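Long-range contacts in ileal Bile Acid-Binding Protein (Danio rerio, PDB 3ELZ), which probably binds bile acids, and perhaps fatty acids, inside a beta-barrel for transport through the cytoplasm, and here carries bound cholic acid: residues 13-18 with 125-130; 101-106 with 114-119. All blocks are in the same frame, centred on the assembly; numbering follows the deposited sequence.

From the N terminus, segment 13-18 ends strand 8-16 and turns into helix 18-24; 106 residues pass before contact 1 pairs it with 125-130 on the last strand, 124-133, bringing the first and last strands side by side. Within that long span lies contact 2, in which 101-106 meets 114-119 across just seven residues as a beta hairpin. The two therefore nest without crossing. They are joined through neighbouring strands 111-119 and 124-133: Leu127 O lies 2.9 Å from Ser116 N, a probable hydrogen bond, and Val126 packs on Thr115. Strand order across this part is thus 8-16, 124-133, 111-119, 101-108, one antiparallel wall beside the bound cholic acids.

Contact 1 (13-18 with 125-130); sequences ESQEGY and AVLVRT. With CHD (cholic acid), chain E.
Val128 O is gripped by Glu16 N at 2.9 Å, in a nearly straight bond (175° at the hydrogen), and by water 1, which donates to Val128 O at 2.9 Å. The same water hydrogen-bonds Ser14 OG and Thr130 OG1, linking two hydroxyls on the face shared with Glu16 and Val128. Val128 N returns a bond to Glu16 O. Further back, Thr130 O takes Glu13 N at 2.9 Å and, more weakly, Ser14 N at 3.3 Å; two residues facing one define a classic beta bulge. It lies where the first and last strands of the fatty-acid-binding-protein barrel pair antiparallel, just before the helical lid begins with Gly17 as N-cap of helix 18-24. The carboxylate of Glu13 reaches past Thr130 CG2 to a salt bridge with Lys111.

On the other face, the Gln15 amide and Arg129 guanidinium lie alongside, their planes 45° apart. With CG anti to the backbone N (chi1 -158°), Leu127 spreads its methyls: CD2 meets Gln15 NE2 at 3.5 Å, while CD1 packs 3.8 Å from Tyr18 CA and also nears O3 of cholic acid E. An alanine here would lack CG and both methyls, and is likely to open a gap between the helix start and the steroid, leaving the Gln15 amide freer to turn. Tyr18 OH hydrogen-bonds O12 of this cholic acid at 3.0 Å, with O12 at the ring edge and in its plane. Arg129 NH2 makes a weak hydrogen bond to O7 of the same cholic acid at the guanidinium edge, while O3 lies over one guanidinium face.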
loop_
_atom_site.group_PDB
_atom_site.type_symbol
_atom_site.label_atom_id
_atom_site.label_comp_id
_atom_site.label_asym_id
_atom_site.label_seq_id
_atom_site.Cartn_x
_atom_site.Cartn_y
_atom_site.Cartn_z
ATOM N N GLU A 13 -7.778 3.511 -9.349
ATOM C CA GLU A 13 -8.391 4.473 -10.258
ATOM C C GLU A 13 -7.612 5.788 -10.342
ATOM O O GLU A 13 -7.656 6.458 -11.371
ATOM C CB GLU A 13 -9.872 4.713 -9.917
ATOM C CG GLU A 13 -10.133 5.301 -8.528
ATOM C CD GLU A 13 -11.527 5.885 -8.373
ATOM O OE1 GLU A 13 -12.383 5.668 -9.247
ATOM O OE2 GLU A 13 -11.768 6.573 -7.363
ATOM N N SER A 14 -6.908 6.159 -9.271
ATOM C CA SER A 14 -6.051 7.355 -9.294
ATOM C C SER A 14 -4.805 7.235 -8.417
ATOM O O SER A 14 -4.795 6.511 -7.422
ATOM C CB SER A 14 -6.846 8.627 -8.944
ATOM O OG SER A 14 -7.167 8.702 -7.565
ATOM N N GLN A 15 -3.748 7.929 -8.834
ATOM C CA GLN A 15 -2.533 8.102 -8.045
ATOM C C GLN A 15 -2.139 9.575 -8.073
ATOM O O GLN A 15 -1.820 10.125 -9.135
ATOM C CB GLN A 15 -1.369 7.269 -8.597
ATOM C CG GLN A 15 -1.665 5.804 -8.780
ATOM C CD GLN A 15 -0.443 4.938 -8.617
ATOM O OE1 GLN A 15 -0.019 4.268 -9.551
ATOM N NE2 GLN A 15 0.135 4.953 -7.429
ATOM N N GLU A 16 -2.177 10.210 -6.907
ATOM C CA GLU A 16 -1.765 11.597 -6.763
ATOM C C GLU A 16 -0.433 11.624 -6.034
ATOM O O GLU A 16 -0.268 10.929 -5.034
ATOM C CB GLU A 16 -2.817 12.397 -5.969
ATOM C CG GLU A 16 -4.287 12.122 -6.338
ATOM C CD GLU A 16 -4.653 12.635 -7.706
ATOM O OE1 GLU A 16 -3.799 13.290 -8.344
ATOM O OE2 GLU A 16 -5.798 12.395 -8.154
ATOM N N GLY A 17 0.506 12.432 -6.525
ATOM C CA GLY A 17 1.843 12.542 -5.933
ATOM C C GLY A 17 2.774 11.410 -6.354
ATOM O O GLY A 17 3.814 11.188 -5.734
ATOM N N TYR A 18 2.395 10.700 -7.411
ATOM C CA TYR A 18 3.103 9.505 -7.873
ATOM C C TYR A 18 4.557 9.799 -8.286
ATOM O O TYR A 18 5.480 9.091 -7.880
ATOM C CB TYR A 18 2.319 8.837 -9.019
ATOM C CG TYR A 18 3.037 7.672 -9.687
ATOM C CD1 TYR A 18 3.055 6.404 -9.097
ATOM C CD2 TYR A 18 3.698 7.845 -10.894
ATOM C CE1 TYR A 18 3.717 5.332 -9.702
ATOM C CE2 TYR A 18 4.355 6.789 -11.509
ATOM C CZ TYR A 18 4.366 5.539 -10.909
ATOM O OH TYR A 18 5.020 4.509 -11.523
ATOM N N ALA A 125 7.852 13.189 0.596
ATOM C CA ALA A 125 6.863 13.093 -0.474
ATOM C C ALA A 125 5.662 12.245 -0.030
ATOM O O ALA A 125 5.810 11.274 0.722
ATOM C CB ALA A 125 7.491 12.501 -1.726
ATOM N N VAL A 126 4.475 12.616 -0.506
ATOM C CA VAL A 126 3.240 11.890 -0.193
ATOM C C VAL A 126 2.596 11.377 -1.489
ATOM O O VAL A 126 2.435 12.126 -2.449
ATOM C CB VAL A 126 2.239 12.774 0.623
ATOM C CG1 VAL A 126 0.955 12.008 0.963
ATOM C CG2 VAL A 126 2.891 13.308 1.904
ATOM N N LEU A 127 2.262 10.088 -1.507
ATOM C CA LEU A 127 1.486 9.482 -2.580
ATOM C C LEU A 127 0.135 9.062 -2.003
ATOM O O LEU A 127 0.085 8.421 -0.954
ATOM C CB LEU A 127 2.216 8.248 -3.149
ATOM C CG LEU A 127 1.867 7.751 -4.567
ATOM C CD1 LEU A 127 2.987 6.908 -5.149
ATOM C CD2 LEU A 127 0.569 6.957 -4.601
ATOM N N VAL A 128 -0.949 9.440 -2.685
ATOM C CA VAL A 128 -2.291 8.967 -2.347
ATOM C C VAL A 128 -2.837 8.124 -3.489
ATOM O O VAL A 128 -3.071 8.616 -4.598
ATOM C CB VAL A 128 -3.284 10.126 -2.022
ATOM C CG1 VAL A 128 -4.682 9.569 -1.699
ATOM C CG2 VAL A 128 -2.788 10.962 -0.872
ATOM N N ARG A 129 -3.035 6.845 -3.208
ATOM C CA ARG A 129 -3.536 5.909 -4.190
ATOM C C ARG A 129 -4.984 5.573 -3.831
ATOM O O ARG A 129 -5.281 5.183 -2.703
ATOM C CB ARG A 129 -2.645 4.668 -4.200
ATOM C CG ARG A 129 -2.924 3.690 -5.312
ATOM C CD ARG A 129 -2.486 2.309 -4.869
ATOM N NE ARG A 129 -1.292 1.837 -5.541
ATOM C CZ ARG A 129 -0.501 0.875 -5.079
ATOM N NH1 ARG A 129 -0.761 0.283 -3.916
ATOM N NH2 ARG A 129 0.556 0.506 -5.791
ATOM N N THR A 130 -5.896 5.779 -4.771
ATOM C CA THR A 130 -7.312 5.492 -4.526
ATOM C C THR A 130 -7.784 4.327 -5.401
ATOM O O THR A 130 -7.489 4.279 -6.597
ATOM C CB THR A 130 -8.191 6.745 -4.725
ATOM O OG1 THR A 130 -7.592 7.866 -4.049
ATOM C CG2 THR A 130 -9.620 6.512 -4.191
HETATM C C1 CHD E . 6.367 2.875 -5.874
HETATM C C2 CHD E . 4.981 3.518 -5.726
HETATM C C3 CHD E . 4.230 2.882 -4.551
HETATM O O3 CHD E . 2.948 3.469 -4.449
HETATM C C4 CHD E . 4.053 1.384 -4.820
HETATM C C5 CHD E . 5.439 0.697 -4.976
HETATM C C6 CHD E . 5.271 -0.850 -5.161
HETATM C C7 CHD E . 4.787 -1.235 -6.576
HETATM O O7 CHD E . 3.369 -0.960 -6.746
HETATM C C8 CHD E . 5.664 -0.578 -7.677
HETATM C C9 CHD E . 5.813 0.961 -7.493
HETATM C C10 CHD E . 6.338 1.349 -6.071
HETATM C C11 CHD E . 6.607 1.642 -8.643
HETATM C C12 CHD E . 6.155 1.180 -10.050
HETATM O O12 CHD E . 4.878 1.771 -10.359
HETATM C C13 CHD E . 6.109 -0.360 -10.183
HETATM C C14 CHD E . 5.173 -0.903 -9.109
HETATM C C15 CHD E . 5.082 -2.384 -9.493
HETATM C C16 CHD E . 4.850 -2.296 -11.008
HETATM C C17 CHD E . 5.292 -0.868 -11.414
HETATM C C18 CHD E . 7.535 -0.973 -10.101
HETATM C C19 CHD E . 7.769 0.836 -5.864
HETATM C C20 CHD E . 6.003 -0.873 -12.792
HETATM C C21 CHD E . 6.642 0.481 -13.167
HETATM C C22 CHD E . 5.017 -1.305 -13.883
HETATM C C23 CHD E . 5.717 -2.126 -14.958
HETATM O O25 CHD E . 5.213 -3.370 -16.916
HETATM C C24 CHD E . 4.778 -2.519 -16.104
HETATM O O26 CHD E . 3.654 -1.967 -16.144
HETATM O O HOH W 1 -5.854 9.079 -5.342
#

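Contact 2 (101-106 with 114-119); sequences YQQTTE and ETSTAS. With CHD (cholic acid), chain D; CHD (cholic acid), chain G.
Segments 101-106 and 114-119 run antiparallel at 174°, their axes 4.6 Å apart, with reciprocal N-H to O bonds at the hydrogen-bonded pairs Gln102 with Thr117 and Thr104 with Thr115. Alternating with these, the non-hydrogen-bonded pairs turn Tyr101, Gln103, Thr105, Glu114, Ser116 and Ala118 to the face that lines the bile-acid cavity.

With chi1 at -177°, the ring of Tyr101, a cholate-binding residue, leaves the backbone on the carbonyl side, and its hydroxyl ends near Ser116 and cholic acid D. Tyr101 OH hydrogen-bonds O12 of cholic acid D at 2.8 Å, and water 2, which lies 2.9 Å from Tyr101 OH, bridges onward to Ser116 OG; O12 and the water oxygen both lie at the ring edge, in its plane. C19 of cholic acid G sits over one face of the ring, offset toward the rim. The tyrosine thus touches two ligand molecules in different ways.

Gln103 stretches out beside Ser116, its CG 3.5 Å from Ser116 OG. Water 3 donates to Gln103 OE1 at 2.8 Å and also to Glu114 OE1, and is hydrogen-bonded to O7 of cholic acid D, tying both strands to the ligand. Thr105 and Glu114 lie side by side, CG2 of the threonine 3.7 Å from CG of the glutamate. Water 4 links Glu106 OE2 to Thr115 OG1.

The hairpin is held between two strands: Gln103 and Thr105 hydrogen-bond through their backbones to Ile96 and Leu94 of strand 93-98, Glu114 to Arg129 of strand 124-133, while Phe21 of helix 18-24 packs on Ser116 and Ala118.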
loop_
_atom_site.group_PDB
_atom_site.type_symbol
_atom_site.label_atom_id
_atom_site.label_comp_id
_atom_site.label_asym_id
_atom_site.label_seq_id
_atom_site.Cartn_x
_atom_site.Cartn_y
_atom_site.Cartn_z
ATOM N N TYR A 101 9.404 6.321 6.589
ATOM C CA TYR A 101 8.259 5.715 5.912
ATOM C C TYR A 101 7.024 5.500 6.779
ATOM O O TYR A 101 7.097 4.995 7.905
ATOM C CB TYR A 101 8.657 4.389 5.279
ATOM C CG TYR A 101 7.570 3.698 4.472
ATOM C CD1 TYR A 101 6.872 2.612 5.007
ATOM C CD2 TYR A 101 7.272 4.097 3.166
ATOM C CE1 TYR A 101 5.897 1.947 4.281
ATOM C CE2 TYR A 101 6.289 3.432 2.418
ATOM C CZ TYR A 101 5.611 2.357 2.991
ATOM O OH TYR A 101 4.652 1.679 2.285
ATOM N N GLN A 102 5.879 5.861 6.212
ATOM C CA GLN A 102 4.606 5.696 6.869
ATOM C C GLN A 102 3.581 5.329 5.800
ATOM O O GLN A 102 3.562 5.914 4.724
ATOM C CB GLN A 102 4.283 6.981 7.650
ATOM C CG GLN A 102 2.851 7.439 7.716
ATOM C CD GLN A 102 2.142 6.928 8.931
ATOM O OE1 GLN A 102 2.142 5.724 9.192
ATOM N NE2 GLN A 102 1.521 7.832 9.685
ATOM N N GLN A 103 2.783 4.301 6.071
ATOM C CA GLN A 103 1.669 3.982 5.203
ATOM C C GLN A 103 0.407 3.827 6.011
ATOM O O GLN A 103 0.376 3.132 7.025
ATOM C CB GLN A 103 1.908 2.748 4.319
ATOM C CG GLN A 103 0.871 2.643 3.161
ATOM C CD GLN A 103 0.963 1.347 2.350
ATOM O OE1 GLN A 103 0.765 1.349 1.130
ATOM N NE2 GLN A 103 1.263 0.243 3.022
ATOM N N THR A 104 -0.627 4.512 5.544
ATOM C CA THR A 104 -1.943 4.420 6.107
ATOM C C THR A 104 -2.890 3.894 5.030
ATOM O O THR A 104 -2.763 4.239 3.863
ATOM C CB THR A 104 -2.408 5.796 6.604
ATOM O OG1 THR A 104 -1.668 6.148 7.786
ATOM C CG2 THR A 104 -3.864 5.762 6.937
ATOM N N THR A 105 -3.819 3.033 5.419
ATOM C CA THR A 105 -4.886 2.634 4.512
ATOM C C THR A 105 -6.220 2.629 5.242
ATOM O O THR A 105 -6.318 2.104 6.345
ATOM C CB THR A 105 -4.643 1.266 3.796
ATOM O OG1 THR A 105 -4.926 0.190 4.688
ATOM C CG2 THR A 105 -3.234 1.130 3.284
ATOM N N GLU A 106 -7.225 3.225 4.593
ATOM C CA GLU A 106 -8.578 3.402 5.118
ATOM C C GLU A 106 -9.598 3.246 3.990
ATOM O O GLU A 106 -9.241 3.233 2.808
ATOM C CB GLU A 106 -8.725 4.813 5.702
ATOM C CG GLU A 106 -8.619 5.930 4.641
ATOM C CD GLU A 106 -8.179 7.275 5.209
ATOM O OE1 GLU A 106 -8.894 7.828 6.067
ATOM O OE2 GLU A 106 -7.116 7.787 4.789
ATOM N N GLU A 114 -4.944 4.594 0.050
ATOM C CA GLU A 114 -3.616 4.272 0.527
ATOM C C GLU A 114 -2.729 5.526 0.472
ATOM O O GLU A 114 -2.383 6.002 -0.614
ATOM C CB GLU A 114 -2.993 3.164 -0.340
ATOM C CG GLU A 114 -3.709 1.818 -0.275
ATOM C CD GLU A 114 -3.325 0.866 -1.414
ATOM O OE1 GLU A 114 -2.617 -0.135 -1.150
ATOM O OE2 GLU A 114 -3.731 1.106 -2.569
ATOM N N THR A 115 -2.363 6.043 1.641
ATOM C CA THR A 115 -1.487 7.215 1.742
ATOM C C THR A 115 -0.114 6.793 2.259
ATOM O O THR A 115 0.016 6.332 3.408
ATOM C CB THR A 115 -2.098 8.292 2.671
ATOM O OG1 THR A 115 -3.468 8.501 2.308
ATOM C CG2 THR A 115 -1.332 9.611 2.600
ATOM N N SER A 116 0.895 6.954 1.401
ATOM C CA SER A 116 2.288 6.670 1.744
ATOM C C SER A 116 3.106 7.948 1.893
ATOM O O SER A 116 2.998 8.861 1.091
ATOM C CB SER A 116 2.946 5.775 0.688
ATOM O OG SER A 116 2.252 4.546 0.563
ATOM N N THR A 117 3.944 7.978 2.922
ATOM C CA THR A 117 4.817 9.098 3.183
ATOM C C THR A 117 6.236 8.560 3.358
ATOM O O THR A 117 6.491 7.766 4.254
ATOM C CB THR A 117 4.341 9.887 4.427
ATOM O OG1 THR A 117 2.953 10.190 4.277
ATOM C CG2 THR A 117 5.104 11.187 4.586
ATOM N N ALA A 118 7.136 8.974 2.473
ATOM C CA ALA A 118 8.556 8.612 2.561
ATOM C C ALA A 118 9.432 9.847 2.740
ATOM O O ALA A 118 9.167 10.895 2.147
ATOM C CB ALA A 118 8.985 7.838 1.334
ATOM N N SER A 119 10.475 9.716 3.558
ATOM C CA SER A 119 11.421 10.808 3.792
ATOM C C SER A 119 12.748 10.537 3.087
ATOM O O SER A 119 13.127 9.382 2.889
ATOM C CB SER A 119 11.671 11.014 5.292
ATOM O OG SER A 119 10.490 10.797 6.061
HETATM C C1 CHD D . 0.674 -2.463 6.641
HETATM C C2 CHD D . 0.130 -1.034 6.471
HETATM C C3 CHD D . -1.313 -1.040 5.972
HETATM O O3 CHD D . -1.677 0.312 5.704
HETATM C C4 CHD D . -1.493 -1.894 4.698
HETATM C C5 CHD D . -0.833 -3.303 4.807
HETATM C C6 CHD D . -0.977 -4.050 3.458
HETATM C C7 CHD D . 0.094 -3.690 2.401
HETATM O O7 CHD D . -0.270 -2.486 1.724
HETATM C C8 CHD D . 1.531 -3.586 2.970
HETATM C C9 CHD D . 1.593 -2.748 4.280
HETATM C C10 CHD D . 0.635 -3.306 5.365
HETATM C C11 CHD D . 3.047 -2.524 4.817
HETATM C C12 CHD D . 4.017 -2.029 3.729
HETATM O O12 CHD D . 3.720 -0.672 3.394
HETATM C C13 CHD D . 3.970 -2.917 2.471
HETATM C C14 CHD D . 2.505 -2.986 1.954
HETATM C C15 CHD D . 2.650 -3.725 0.619
HETATM C C16 CHD D . 3.934 -3.103 0.039
HETATM C C17 CHD D . 4.551 -2.253 1.203
HETATM C C18 CHD D . 4.604 -4.306 2.769
HETATM C C19 CHD D . 1.053 -4.752 5.742
HETATM C C20 CHD D . 6.096 -2.140 1.095
HETATM C C21 CHD D . 6.836 -1.433 2.253
HETATM C C22 CHD D . 6.449 -1.458 -0.212
HETATM C C23 CHD D . 7.365 -2.448 -0.926
HETATM O O25 CHD D . 7.544 -1.978 -3.180
HETATM C C24 CHD D . 6.902 -2.644 -2.350
HETATM O O26 CHD D . 5.940 -3.439 -2.568
HETATM C C1 CHD G . 10.851 2.666 2.670
HETATM C C2 CHD G . 11.993 3.684 2.857
HETATM C C3 CHD G . 12.164 4.563 1.623
HETATM O O3 CHD G . 13.288 5.406 1.818
HETATM C C4 CHD G . 12.438 3.692 0.396
HETATM C C5 CHD G . 11.313 2.654 0.152
HETATM C C6 CHD G . 11.656 1.827 -1.119
HETATM C C7 CHD G . 12.691 0.706 -0.866
HETATM O O7 CHD G . 13.999 1.282 -0.661
HETATM C C8 CHD G . 12.270 -0.200 0.317
HETATM C C9 CHD G . 12.003 0.649 1.607
HETATM C C10 CHD G . 10.942 1.778 1.406
HETATM C C11 CHD G . 11.755 -0.224 2.879
HETATM C C12 CHD G . 12.843 -1.305 3.051
HETATM O O12 CHD G . 14.100 -0.652 3.311
HETATM C C13 CHD G . 12.921 -2.233 1.805
HETATM C C14 CHD G . 13.294 -1.340 0.604
HETATM C C15 CHD G . 13.516 -2.378 -0.501
HETATM C C16 CHD G . 14.440 -3.373 0.223
HETATM C C17 CHD G . 14.167 -3.191 1.749
HETATM C C18 CHD G . 11.591 -2.997 1.609
HETATM C C19 CHD G . 9.517 1.200 1.187
HETATM C C20 CHD G . 14.102 -4.571 2.497
HETATM C C21 CHD G . 13.835 -4.404 4.006
HETATM C C22 CHD G . 15.360 -5.460 2.261
HETATM C C23 CHD G . 15.388 -6.747 3.132
HETATM O O25 CHD G . 15.244 -9.005 2.313
HETATM C C24 CHD G . 15.997 -7.999 2.450
HETATM O O26 CHD G . 17.204 -7.934 2.102
HETATM O O HOH W 2 4.012 2.704 -0.359
HETATM O O HOH W 3 0.262 -0.962 -0.439
HETATM O O HOH W 4 -5.034 6.900 3.624
#